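Local structure of chintase (Rhizomucor miehei, 5YUQ) at residues G69-S74 with N113-N118. The protein is a family 18 chitinase that hydrolyses the beta-1,4 glycosidic bonds of chitin, with an active site enclosed in a tunnel. Residues are numbered along the deposited sequence; the frame is centred on the assembly and turned at random.
Sequences GSLYFS and NGVACN
Leu71 and Asn118 meet where two loops of the glycoside hydrolase family 18 TIM barrel come together, one following strand 59-65 and the other strand 101-105. Both leave the C-terminal ends of adjacent parallel strands, the end at which TIM-barrel enzymes carry their active sites. The amide of Asn118 lies against the Ser70-Leu71 peptide: OD1 reaches the backbone of Leu71, 3.3 Å from CA, while ND2 packs against CB of Ser70 at 3.8 Å. CG leans beside the backbone N of Asn118 (chi1 -81°), which brings the amide up to the opposing chain, and the side chain of Leu71 crosses it at about a right angle. No direct hydrogen bond spans the two segments; N of Leu71 approaches OD1 of Asn118, but at a poor angle. The polar link is instead a single water that accepts from N of Ser70 and donates to OD1 of Asn118, the latter at 2.8 Å, bridging the two loops.

Beside this polar patch, the CD2 methyl of Leu71 touches SG of Cys117 at 3.6 Å and CG1 of Val115 at 4.1 Å. Val115 to Asn118 form a type I beta turn, closed by the bond from N of Asn118 to O of Val115; SG, CG1 and OD1 from this turn all reach the same Leu71 side chain. A disulfide to Cys274 ties the turn to a distant part of the chain, and Val115 also rests on Trp67.

Around this first shell, the backbone of Leu71 is hydrogen-bonded to Ser119, continuing the contact beyond Asn118. The hydroxyl of Ser70 is bonded to O of Gly66, within its own loop, and to N of Glu107, just past strand 101-105. Next along the chain, CB of Leu71 sits 3.7 Å above the ring plane of Tyr72, offset toward the rim.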
# COMPACT_ATOMS: atom_id res chain seq x y z
N GLY A 69 6.56 -11.00 2.43
CA GLY A 69 6.52 -11.99 1.37
C GLY A 69 7.43 -11.68 0.19
O GLY A 69 7.23 -12.20 -0.90
N SER A 70 8.43 -10.83 0.41
CA SER A 70 9.27 -10.37 -0.69
C SER A 70 10.70 -10.89 -0.63
O SER A 70 11.55 -10.45 -1.40
CB SER A 70 9.27 -8.83 -0.75
OG SER A 70 7.99 -8.35 -1.16
N LEU A 71 10.96 -11.84 0.27
CA LEU A 71 12.33 -12.35 0.48
C LEU A 71 12.95 -12.91 -0.78
O LEU A 71 14.14 -12.72 -1.03
CB LEU A 71 12.33 -13.45 1.53
CG LEU A 71 12.16 -13.05 2.99
CD1 LEU A 71 12.03 -14.29 3.87
CD2 LEU A 71 13.34 -12.21 3.41
N TYR A 72 12.14 -13.60 -1.58
CA TYR A 72 12.68 -14.46 -2.62
C TYR A 72 12.44 -14.02 -4.05
O TYR A 72 12.92 -14.68 -4.96
CB TYR A 72 12.19 -15.89 -2.42
CG TYR A 72 12.59 -16.45 -1.09
CD1 TYR A 72 13.92 -16.68 -0.79
CD2 TYR A 72 11.64 -16.72 -0.11
CE1 TYR A 72 14.30 -17.17 0.45
CE2 TYR A 72 12.01 -17.21 1.13
CZ TYR A 72 13.34 -17.44 1.39
OH TYR A 72 13.72 -17.93 2.62
N PHE A 73 11.71 -12.93 -4.26
CA PHE A 73 11.45 -12.45 -5.63
C PHE A 73 12.74 -12.34 -6.45
O PHE A 73 12.81 -12.85 -7.57
CB PHE A 73 10.78 -11.08 -5.62
CG PHE A 73 9.27 -11.11 -5.49
CD1 PHE A 73 8.48 -11.46 -6.56
CD2 PHE A 73 8.67 -10.74 -4.30
CE1 PHE A 73 7.08 -11.47 -6.45
CE2 PHE A 73 7.28 -10.75 -4.18
CZ PHE A 73 6.50 -11.11 -5.25
N SER A 74 13.76 -11.69 -5.91
CA SER A 74 14.99 -11.49 -6.67
C SER A 74 15.64 -12.82 -7.05
O SER A 74 15.95 -13.03 -8.21
CB SER A 74 15.98 -10.63 -5.89
OG SER A 74 17.17 -10.43 -6.64
N ASN A 113 16.05 -1.36 1.17
CA ASN A 113 14.90 -1.04 1.99
C ASN A 113 13.85 -2.12 1.76
O ASN A 113 14.09 -3.06 1.02
CB ASN A 113 14.40 0.37 1.69
CG ASN A 113 15.51 1.41 1.88
OD1 ASN A 113 16.33 1.29 2.78
ND2 ASN A 113 15.54 2.41 1.00
N GLY A 114 12.75 -2.05 2.47
CA GLY A 114 11.90 -3.21 2.46
C GLY A 114 12.58 -4.14 3.51
O GLY A 114 13.53 -3.75 4.12
N VAL A 115 12.11 -5.33 3.71
CA VAL A 115 12.72 -6.25 4.67
C VAL A 115 14.22 -6.36 4.40
O VAL A 115 14.65 -6.58 3.27
CB VAL A 115 12.01 -7.61 4.66
CG1 VAL A 115 12.84 -8.67 5.35
CG2 VAL A 115 10.64 -7.49 5.32
N ALA A 116 15.02 -6.18 5.45
CA ALA A 116 16.46 -5.99 5.29
C ALA A 116 17.17 -7.13 4.56
O ALA A 116 18.11 -6.90 3.80
CB ALA A 116 17.10 -5.75 6.65
N CYS A 117 16.73 -8.36 4.80
CA CYS A 117 17.40 -9.53 4.25
C CYS A 117 16.75 -10.04 2.96
O CYS A 117 17.06 -11.15 2.50
CB CYS A 117 17.48 -10.64 5.30
SG CYS A 117 15.87 -11.28 5.80
N ASN A 118 15.85 -9.24 2.38
CA ASN A 118 15.34 -9.55 1.04
C ASN A 118 16.47 -9.81 0.06
O ASN A 118 17.50 -9.13 0.10
CB ASN A 118 14.51 -8.38 0.51
CG ASN A 118 13.10 -8.37 1.04
OD1 ASN A 118 12.65 -9.29 1.73
ND2 ASN A 118 12.37 -7.31 0.72
O HOH W 1 10.03 -9.87 2.59